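Long-range contacts in exonuclease mut-7 homolog (Aedes aegypti, PDB 7JW2), which probably trims the 3' ends of Argonaute-bound microRNAs as a magnesium-dependent 3'-5' exoribonuclease, of which this chain is the exonuclease domain: residues His3-Val12 and Ala186-Glu194; Lys41-Leu52 and Ser170-Arg178. All blocks are in the same frame, centred on the assembly; numbering follows the deposited sequence.

Contact 1 of 2, residues His3-Val12 and Ala186-Glu194; sequences HTLRLDESHV and ALDAFCLLE
The N-terminal segment that leads into edge strand 12-15 of the exonuclease sheet lies across the long helix 179-205, and L5 drives its CD1 methyl onto the F190 ring. That methyl sits over one face, 3.7 Å from the ring centroid, a CH-pi contact displaced toward CG. With CG of L5 anti to the backbone N (chi1 176°), the branch reaches the helix although its CA-CB bond does not aim there. L7 reaches the same ring obliquely, its CD1 3.7 Å from F190 CE2. R6 stands at the ring's edge: F190 CZ lies under one face of the guanidinium, the two planes nearly perpendicular at 82°. Three residues before F190 on the helix, L187 fits against the start of the segment, its CD1 3.9 Å from L5 CA and its CD2 against the carbonyl of H3, while V12 CG1 touches A186 CB.

The polar end of the contact is E194. H3 NE2 donates to E194 OE1 at 2.8 Å in a nearly straight bond (166°), lying in the imidazole plane and meeting the syn side of the carboxylate. The other oxygen, E194 OE2, takes hydrogens from two waters. One of them also donates to T4 O and accepts from R6 N, tying the loop backbone to the helix; the second accepts from R6 NE at 3.0 Å. R6 NE itself remains 4.4 Å from E194 OE2, so its charge is joined to the carboxylate through water, an arrangement that would probably favour the ionised acid. Next to this, H3 and E194 both touch L159 of helix 151-159. This is helix-on-sheet packing of the RNase H-like exonuclease fold: helix 179-205 lies over a face of the sheet, on strands 33-40 and 61-65, with the N-terminal lead-in against it.

Contact 2 of 2, residues Lys41-Leu52 and Ser170-Arg178; sequences KPTFGGANEVSL and SNWAQRPLR
S51 OG donates to W172 O at 2.7 Å and accepts from R175 NH2 at 3.0 Å, the latter bond nearly straight (168°) and in the guanidinium plane. The hydroxyl reaches both because OG is anti to the backbone N of S51 (chi1 171°). W172 O is gripped twice, since R175 NH1 donates to it at 2.9 Å from the face of the carbonyl plane opposite S51 OG. NH1 also donates to Q174 O, so it bonds two carbonyls of the N171-Q174 turn, while R175 NE forms a salt bridge with D65.

Beside this network L52 CD1 and L177 CD1 meet tip to tip at 3.7 Å, and the same L52 methyl approaches W172 CZ3 obliquely. Toward the surface, P42 CD rests near W172 N and K41 CG lies 4.0 Å from A173 CB.

Further out, the N171-Q174 type I turn is braced by an Asx turn, A173 N to N171 OD1. W172 NE1 bonds Q168 O, and K41 NZ ties its own hairpin together by a salt bridge to E49 OE2. S51 and L52 both face E39 in a classic beta bulge of the antiparallel strands 33-40 and 50-56 in the RNase H-like sheet.

In the fold
Contacts 1 and 2 both join the first half of the exonuclease domain to its C-terminal part, through one helix and the loop before it: residues 170-178 run into the start of helix 179-205, and 186-194 form its middle. Their centres are about 22 Å apart and their nearest atoms about 7 Å, so they do not touch. Contact 1 packs the N-terminal segment on the helix, its centre about 11 Å from the chain centre; that of contact 2 is about 18 Å from it, where the hairpin of strands 33-40 and 50-56 meets the loop. Strand 61-65, between strands 12-15 and 50-56, borders both: V61 and M63 pack against contact 1, and D65 holds R175 of contact 2.

Contact 1 of 2, residues His3-Val12 and Ala186-Glu194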
loop_
_atom_site.group_PDB
_atom_site.type_symbol
_atom_site.label_atom_id
_atom_site.label_comp_id
_atom_site.label_asym_id
_atom_site.label_seq_id
_atom_site.Cartn_x
_atom_site.Cartn_y
_atom_site.Cartn_z
ATOM N N HIS A 3 -4.330 -17.914 27.941
ATOM C CA HIS A 3 -3.290 -17.219 27.191
ATOM C C HIS A 3 -3.850 -15.907 26.655
ATOM O O HIS A 3 -5.015 -15.828 26.248
ATOM C CB HIS A 3 -2.776 -18.075 26.033
ATOM C CG HIS A 3 -1.602 -17.470 25.322
ATOM N ND1 HIS A 3 -0.570 -16.851 25.995
ATOM C CD2 HIS A 3 -1.314 -17.353 24.001
ATOM C CE1 HIS A 3 0.314 -16.399 25.122
ATOM N NE2 HIS A 3 -0.112 -16.694 23.907
ATOM N N THR A 4 -3.034 -14.861 26.686
ATOM C CA THR A 4 -3.454 -13.549 26.219
ATOM C C THR A 4 -2.394 -12.958 25.301
ATOM O O THR A 4 -1.224 -13.345 25.341
ATOM C CB THR A 4 -3.710 -12.586 27.383
ATOM O OG1 THR A 4 -2.545 -12.537 28.213
ATOM C CG2 THR A 4 -4.903 -13.037 28.207
ATOM N N LEU A 5 -2.825 -12.002 24.476
ATOM C CA LEU A 5 -1.926 -11.314 23.560
ATOM C C LEU A 5 -1.104 -10.272 24.310
ATOM O O LEU A 5 -1.662 -9.381 24.957
ATOM C CB LEU A 5 -2.731 -10.646 22.445
ATOM C CG LEU A 5 -1.969 -9.790 21.431
ATOM C CD1 LEU A 5 -0.945 -10.634 20.699
ATOM C CD2 LEU A 5 -2.930 -9.129 20.446
ATOM N N ARG A 6 0.224 -10.361 24.199
ATOM C CA ARG A 6 1.064 -9.426 24.937
ATOM C C ARG A 6 1.171 -8.060 24.275
ATOM O O ARG A 6 1.603 -7.107 24.934
ATOM C CB ARG A 6 2.457 -10.021 25.162
ATOM C CG ARG A 6 3.278 -10.305 23.933
ATOM C CD ARG A 6 4.564 -10.953 24.410
ATOM N NE ARG A 6 5.448 -11.407 23.346
ATOM C CZ ARG A 6 6.193 -10.595 22.606
ATOM N NH1 ARG A 6 6.134 -9.281 22.792
ATOM N NH2 ARG A 6 6.993 -11.092 21.671
ATOM N N LEU A 7 0.760 -7.925 23.019
ATOM C CA LEU A 7 0.802 -6.627 22.361
ATOM C C LEU A 7 -0.233 -5.674 22.949
ATOM O O LEU A 7 -1.331 -6.071 23.350
ATOM C CB LEU A 7 0.558 -6.778 20.862
ATOM C CG LEU A 7 1.530 -7.677 20.109
ATOM C CD1 LEU A 7 1.160 -7.712 18.627
ATOM C CD2 LEU A 7 2.956 -7.192 20.296
ATOM N N ASP A 8 0.133 -4.396 22.987
ATOM C CA ASP A 8 -0.813 -3.355 23.358
ATOM C C ASP A 8 -1.933 -3.274 22.325
ATOM O O ASP A 8 -1.747 -3.603 21.148
ATOM C CB ASP A 8 -0.086 -2.015 23.477
ATOM C CG ASP A 8 -1.034 -0.847 23.644
ATOM O OD1 ASP A 8 -0.734 0.238 23.106
ATOM O OD2 ASP A 8 -2.075 -1.009 24.315
ATOM N N GLU A 9 -3.112 -2.834 22.780
ATOM C CA GLU A 9 -4.267 -2.730 21.891
ATOM C C GLU A 9 -4.019 -1.763 20.739
ATOM O O GLU A 9 -4.636 -1.898 19.676
ATOM C CB GLU A 9 -5.502 -2.294 22.681
ATOM C CG GLU A 9 -6.127 -3.397 23.513
ATOM C CD GLU A 9 -7.078 -2.860 24.566
ATOM O OE1 GLU A 9 -7.682 -3.678 25.294
ATOM O OE2 GLU A 9 -7.221 -1.621 24.663
ATOM N N SER A 10 -3.135 -0.780 20.923
ATOM C CA SER A 10 -2.797 0.132 19.837
ATOM C C SER A 10 -1.987 -0.536 18.735
ATOM O O SER A 10 -1.748 0.090 17.697
ATOM C CB SER A 10 -2.024 1.333 20.379
ATOM O OG SER A 10 -0.695 0.964 20.700
ATOM N N HIS A 11 -1.556 -1.779 18.933
ATOM C CA HIS A 11 -0.833 -2.525 17.913
ATOM C C HIS A 11 -1.671 -3.659 17.336
ATOM O O HIS A 11 -1.129 -4.556 16.682
ATOM C CB HIS A 11 0.489 -3.048 18.480
ATOM C CG HIS A 11 1.498 -1.969 18.711
ATOM N ND1 HIS A 11 2.246 -1.423 17.692
ATOM C CD2 HIS A 11 1.860 -1.309 19.838
ATOM C CE1 HIS A 11 3.039 -0.485 18.181
ATOM N NE2 HIS A 11 2.820 -0.394 19.481
ATOM N N VAL A 12 -2.981 -3.633 17.577
ATOM C CA VAL A 12 -3.941 -4.551 16.972
ATOM C C VAL A 12 -4.837 -3.718 16.068
ATOM O O VAL A 12 -5.510 -2.793 16.541
ATOM C CB VAL A 12 -4.761 -5.290 18.037
ATOM C CG1 VAL A 12 -5.777 -6.201 17.389
ATOM C CG2 VAL A 12 -3.826 -6.066 18.965
ATOM N N ALA A 186 -7.122 -12.204 16.779
ATOM C CA ALA A 186 -5.768 -11.665 16.738
ATOM C C ALA A 186 -4.783 -12.633 17.383
ATOM O O ALA A 186 -3.679 -12.851 16.863
ATOM C CB ALA A 186 -5.732 -10.297 17.421
ATOM N N LEU A 187 -5.154 -13.213 18.520
ATOM C CA LEU A 187 -4.259 -14.142 19.187
ATOM C C LEU A 187 -4.076 -15.431 18.394
ATOM O O LEU A 187 -3.018 -16.067 18.498
ATOM C CB LEU A 187 -4.783 -14.433 20.594
ATOM C CG LEU A 187 -3.855 -15.260 21.484
ATOM C CD1 LEU A 187 -2.479 -14.615 21.613
ATOM C CD2 LEU A 187 -4.505 -15.446 22.853
ATOM N N ASP A 188 -5.069 -15.841 17.588
ATOM C CA ASP A 188 -4.917 -17.110 16.885
ATOM C C ASP A 188 -3.801 -17.025 15.850
ATOM O O ASP A 188 -3.155 -18.035 15.558
ATOM C CB ASP A 188 -6.240 -17.557 16.251
ATOM C CG ASP A 188 -6.574 -19.014 16.587
ATOM O OD1 ASP A 188 -6.615 -19.363 17.792
ATOM O OD2 ASP A 188 -6.769 -19.813 15.646
ATOM N N ALA A 189 -3.550 -15.831 15.310
ATOM C CA ALA A 189 -2.380 -15.644 14.459
ATOM C C ALA A 189 -1.113 -15.428 15.290
ATOM O O ALA A 189 -0.084 -16.070 15.035
ATOM C CB ALA A 189 -2.618 -14.477 13.495
ATOM N N PHE A 190 -1.163 -14.542 16.295
ATOM C CA PHE A 190 0.057 -14.181 17.021
ATOM C C PHE A 190 0.678 -15.378 17.748
ATOM O O PHE A 190 1.912 -15.487 17.831
ATOM C CB PHE A 190 -0.216 -13.056 18.022
ATOM C CG PHE A 190 1.033 -12.489 18.659
ATOM C CD1 PHE A 190 1.482 -12.965 19.882
ATOM C CD2 PHE A 190 1.744 -11.477 18.035
ATOM C CE1 PHE A 190 2.628 -12.445 20.470
ATOM C CE2 PHE A 190 2.890 -10.943 18.611
ATOM C CZ PHE A 190 3.332 -11.434 19.840
ATOM N N CYS A 191 -0.143 -16.283 18.279
ATOM C CA CYS A 191 0.423 -17.380 19.068
ATOM C C CYS A 191 1.289 -18.301 18.215
ATOM O O CYS A 191 2.130 -19.036 18.757
ATOM C CB CYS A 191 -0.693 -18.161 19.778
ATOM S SG CYS A 191 -1.666 -19.294 18.736
ATOM N N LEU A 192 1.104 -18.284 16.890
ATOM C CA LEU A 192 1.954 -19.092 16.024
ATOM C C LEU A 192 3.396 -18.612 16.084
ATOM O O LEU A 192 4.328 -19.433 16.059
ATOM C CB LEU A 192 1.429 -19.048 14.586
ATOM C CG LEU A 192 -0.046 -19.426 14.420
ATOM C CD1 LEU A 192 -0.428 -19.281 12.950
ATOM C CD2 LEU A 192 -0.317 -20.835 14.939
ATOM N N LEU A 193 3.600 -17.293 16.203
ATOM C CA LEU A 193 4.960 -16.769 16.361
ATOM C C LEU A 193 5.569 -17.250 17.665
ATOM O O LEU A 193 6.736 -17.669 17.699
ATOM C CB LEU A 193 4.966 -15.242 16.327
ATOM C CG LEU A 193 4.486 -14.568 15.035
ATOM C CD1 LEU A 193 4.075 -13.149 15.331
ATOM C CD2 LEU A 193 5.599 -14.574 13.981
ATOM N N GLU A 194 4.793 -17.197 18.748
ATOM C CA GLU A 194 5.283 -17.654 20.049
ATOM C C GLU A 194 5.580 -19.148 20.045
ATOM O O GLU A 194 6.562 -19.590 20.660
ATOM C CB GLU A 194 4.255 -17.319 21.133
ATOM C CG GLU A 194 3.879 -15.853 21.202
ATOM C CD GLU A 194 2.690 -15.610 22.110
ATOM O OE1 GLU A 194 1.586 -16.097 21.784
ATOM O OE2 GLU A 194 2.853 -14.915 23.138
HETATM O O HOH W 1 1.113 -12.911 23.854
HETATM O O HOH W 2 5.229 -14.297 24.032
#

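Contact 2 of 2, residues Lys41-Leu52 and Ser170-Arg178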
loop_
_atom_site.group_PDB
_atom_site.type_symbol
_atom_site.label_atom_id
_atom_site.label_comp_id
_atom_site.label_asym_id
_atom_site.label_seq_id
_atom_site.Cartn_x
_atom_site.Cartn_y
_atom_site.Cartn_z
ATOM N N LYS A 41 -17.334 -17.384 7.844
ATOM C CA LYS A 41 -18.745 -17.331 8.198
ATOM C C LYS A 41 -19.257 -18.740 8.490
ATOM O O LYS A 41 -18.896 -19.687 7.784
ATOM C CB LYS A 41 -19.549 -16.730 7.053
ATOM C CG LYS A 41 -19.194 -15.319 6.658
ATOM C CD LYS A 41 -20.207 -14.852 5.621
ATOM C CE LYS A 41 -19.911 -13.466 5.102
ATOM N NZ LYS A 41 -21.058 -12.983 4.269
ATOM N N PRO A 42 -20.092 -18.923 9.515
ATOM C CA PRO A 42 -20.768 -20.217 9.678
ATOM C C PRO A 42 -21.520 -20.574 8.404
ATOM O O PRO A 42 -22.056 -19.707 7.717
ATOM C CB PRO A 42 -21.720 -19.980 10.855
ATOM C CG PRO A 42 -21.109 -18.866 11.629
ATOM C CD PRO A 42 -20.380 -17.995 10.623
ATOM N N THR A 43 -21.533 -21.860 8.078
ATOM C CA THR A 43 -22.144 -22.330 6.843
ATOM C C THR A 43 -23.346 -23.210 7.149
ATOM O O THR A 43 -23.404 -23.889 8.179
ATOM C CB THR A 43 -21.149 -23.112 5.988
ATOM O OG1 THR A 43 -20.813 -24.338 6.646
ATOM C CG2 THR A 43 -19.895 -22.300 5.788
ATOM N N PHE A 44 -24.302 -23.192 6.230
ATOM C CA PHE A 44 -25.550 -23.929 6.358
ATOM C C PHE A 44 -25.867 -24.629 5.046
ATOM O O PHE A 44 -26.961 -24.518 4.489
ATOM C CB PHE A 44 -26.657 -22.984 6.803
ATOM C CG PHE A 44 -26.323 -22.225 8.058
ATOM C CD1 PHE A 44 -26.392 -22.842 9.295
ATOM C CD2 PHE A 44 -25.909 -20.906 7.998
ATOM C CE1 PHE A 44 -26.074 -22.149 10.452
ATOM C CE2 PHE A 44 -25.592 -20.207 9.153
ATOM C CZ PHE A 44 -25.676 -20.830 10.382
ATOM N N GLY A 45 -24.880 -25.366 4.535
ATOM C CA GLY A 45 -24.977 -26.025 3.255
ATOM C C GLY A 45 -24.478 -25.208 2.082
ATOM O O GLY A 45 -24.135 -25.788 1.045
ATOM N N GLY A 46 -24.417 -23.885 2.217
ATOM C CA GLY A 46 -24.007 -23.018 1.135
ATOM C C GLY A 46 -22.499 -22.952 0.978
ATOM O O GLY A 46 -21.735 -23.706 1.584
ATOM N N ALA A 47 -22.070 -22.019 0.133
ATOM C CA ALA A 47 -20.651 -21.856 -0.141
ATOM C C ALA A 47 -19.946 -21.178 1.029
ATOM O O ALA A 47 -20.548 -20.433 1.805
ATOM C CB ALA A 47 -20.444 -21.042 -1.418
ATOM N N ASN A 48 -18.651 -21.442 1.150
ATOM C CA ASN A 48 -17.864 -20.833 2.208
ATOM C C ASN A 48 -17.523 -19.391 1.852
ATOM O O ASN A 48 -17.307 -19.057 0.682
ATOM C CB ASN A 48 -16.592 -21.640 2.448
ATOM C CG ASN A 48 -16.840 -22.861 3.305
ATOM O OD1 ASN A 48 -17.128 -22.749 4.497
ATOM N ND2 ASN A 48 -16.731 -24.033 2.703
ATOM N N GLU A 49 -17.504 -18.528 2.872
ATOM C CA GLU A 49 -17.198 -17.112 2.712
ATOM C C GLU A 49 -16.290 -16.674 3.849
ATOM O O GLU A 49 -16.539 -17.022 5.005
ATOM C CB GLU A 49 -18.476 -16.265 2.710
ATOM C CG GLU A 49 -19.249 -16.307 1.410
ATOM C CD GLU A 49 -20.346 -15.268 1.374
ATOM O OE1 GLU A 49 -20.443 -14.526 0.372
ATOM O OE2 GLU A 49 -21.105 -15.191 2.360
ATOM N N VAL A 50 -15.228 -15.926 3.514
ATOM C CA VAL A 50 -14.274 -15.447 4.511
ATOM C C VAL A 50 -14.855 -14.271 5.282
ATOM O O VAL A 50 -15.430 -13.343 4.696
ATOM C CB VAL A 50 -12.953 -15.027 3.840
ATOM C CG1 VAL A 50 -11.904 -14.656 4.906
ATOM C CG2 VAL A 50 -12.430 -16.137 2.962
ATOM N N SER A 51 -14.662 -14.281 6.605
ATOM C CA SER A 51 -14.966 -13.120 7.434
ATOM C C SER A 51 -13.726 -12.276 7.718
ATOM O O SER A 51 -13.729 -11.069 7.458
ATOM C CB SER A 51 -15.625 -13.571 8.751
ATOM O OG SER A 51 -15.741 -12.485 9.655
ATOM N N LEU A 52 -12.665 -12.903 8.235
ATOM C CA LEU A 52 -11.431 -12.230 8.615
ATOM C C LEU A 52 -10.243 -13.007 8.082
ATOM O O LEU A 52 -10.289 -14.234 7.998
ATOM C CB LEU A 52 -11.269 -12.127 10.144
ATOM C CG LEU A 52 -12.282 -11.310 10.945
ATOM C CD1 LEU A 52 -11.939 -11.415 12.424
ATOM C CD2 LEU A 52 -12.283 -9.857 10.505
ATOM N N SER A 170 -17.878 -18.994 17.059
ATOM C CA SER A 170 -18.810 -17.887 17.221
ATOM C C SER A 170 -19.331 -17.425 15.860
ATOM O O SER A 170 -18.927 -17.916 14.797
ATOM C CB SER A 170 -18.145 -16.741 17.968
ATOM O OG SER A 170 -17.090 -16.202 17.177
ATOM N N ASN A 171 -20.252 -16.458 15.883
ATOM C CA ASN A 171 -20.887 -16.004 14.653
ATOM C C ASN A 171 -19.975 -14.979 14.004
ATOM O O ASN A 171 -20.063 -13.777 14.261
ATOM C CB ASN A 171 -22.268 -15.427 14.942
ATOM C CG ASN A 171 -22.946 -14.940 13.695
ATOM O OD1 ASN A 171 -22.403 -15.038 12.598
ATOM N ND2 ASN A 171 -24.140 -14.402 13.851
ATOM N N TRP A 172 -19.082 -15.467 13.134
ATOM C CA TRP A 172 -18.136 -14.575 12.468
ATOM C C TRP A 172 -18.776 -13.694 11.400
ATOM O O TRP A 172 -18.094 -12.805 10.865
ATOM C CB TRP A 172 -16.991 -15.402 11.866
ATOM C CG TRP A 172 -16.133 -16.025 12.933
ATOM C CD1 TRP A 172 -16.100 -17.344 13.300
ATOM C CD2 TRP A 172 -15.245 -15.338 13.815
ATOM N NE1 TRP A 172 -15.225 -17.526 14.356
ATOM C CE2 TRP A 172 -14.671 -16.312 14.675
ATOM C CE3 TRP A 172 -14.838 -14.003 13.936
ATOM C CZ2 TRP A 172 -13.753 -15.986 15.670
ATOM C CZ3 TRP A 172 -13.896 -13.682 14.921
ATOM C CH2 TRP A 172 -13.374 -14.671 15.777
ATOM N N ALA A 173 -20.063 -13.876 11.103
ATOM C CA ALA A 173 -20.739 -13.031 10.128
ATOM C C ALA A 173 -21.389 -11.806 10.755
ATOM O O ALA A 173 -21.788 -10.897 10.022
ATOM C CB ALA A 173 -21.798 -13.843 9.372
ATOM N N GLN A 174 -21.501 -11.754 12.080
ATOM C CA GLN A 174 -22.138 -10.597 12.692
ATOM C C GLN A 174 -21.215 -9.381 12.640
ATOM O O GLN A 174 -19.987 -9.500 12.721
ATOM C CB GLN A 174 -22.561 -10.914 14.123
ATOM C CG GLN A 174 -21.470 -10.809 15.163
ATOM C CD GLN A 174 -21.876 -11.465 16.474
ATOM O OE1 GLN A 174 -23.054 -11.722 16.706
ATOM N NE2 GLN A 174 -20.902 -11.759 17.326
ATOM N N ARG A 175 -21.808 -8.206 12.431
ATOM C CA ARG A 175 -21.073 -6.953 12.424
ATOM C C ARG A 175 -21.827 -5.925 13.259
ATOM O O ARG A 175 -23.058 -5.789 13.111
ATOM C CB ARG A 175 -20.863 -6.436 10.995
ATOM C CG ARG A 175 -19.822 -7.208 10.165
ATOM C CD ARG A 175 -18.440 -7.146 10.805
ATOM N NE ARG A 175 -17.394 -7.772 9.991
ATOM C CZ ARG A 175 -17.158 -9.083 9.981
ATOM N NH1 ARG A 175 -17.918 -9.894 10.713
ATOM N NH2 ARG A 175 -16.177 -9.587 9.241
ATOM N N PRO A 176 -21.144 -5.192 14.156
ATOM C CA PRO A 176 -19.706 -5.377 14.429
ATOM C C PRO A 176 -19.409 -6.661 15.182
ATOM O O PRO A 176 -20.261 -7.224 15.867
ATOM C CB PRO A 176 -19.344 -4.169 15.296
ATOM C CG PRO A 176 -20.648 -3.715 15.881
ATOM C CD PRO A 176 -21.705 -4.035 14.875
ATOM N N LEU A 177 -18.183 -7.144 15.034
ATOM C CA LEU A 177 -17.752 -8.257 15.853
ATOM C C LEU A 177 -17.597 -7.803 17.302
ATOM O O LEU A 177 -17.323 -6.633 17.588
ATOM C CB LEU A 177 -16.432 -8.826 15.321
ATOM C CG LEU A 177 -16.509 -9.511 13.948
ATOM C CD1 LEU A 177 -15.113 -9.646 13.329
ATOM C CD2 LEU A 177 -17.187 -10.866 14.047
ATOM N N ARG A 178 -17.773 -8.742 18.219
ATOM C CA ARG A 178 -17.596 -8.439 19.632
ATOM C C ARG A 178 -16.115 -8.398 19.968
ATOM O O ARG A 178 -15.294 -9.044 19.311
ATOM C CB ARG A 178 -18.288 -9.482 20.511
ATOM C CG ARG A 178 -19.787 -9.627 20.303
ATOM C CD ARG A 178 -20.313 -10.746 21.175
ATOM N NE ARG A 178 -20.713 -11.912 20.394
ATOM C CZ ARG A 178 -20.051 -13.066 20.354
ATOM N NH1 ARG A 178 -18.915 -13.236 21.047
ATOM N NH2 ARG A 178 -20.526 -14.055 19.606
#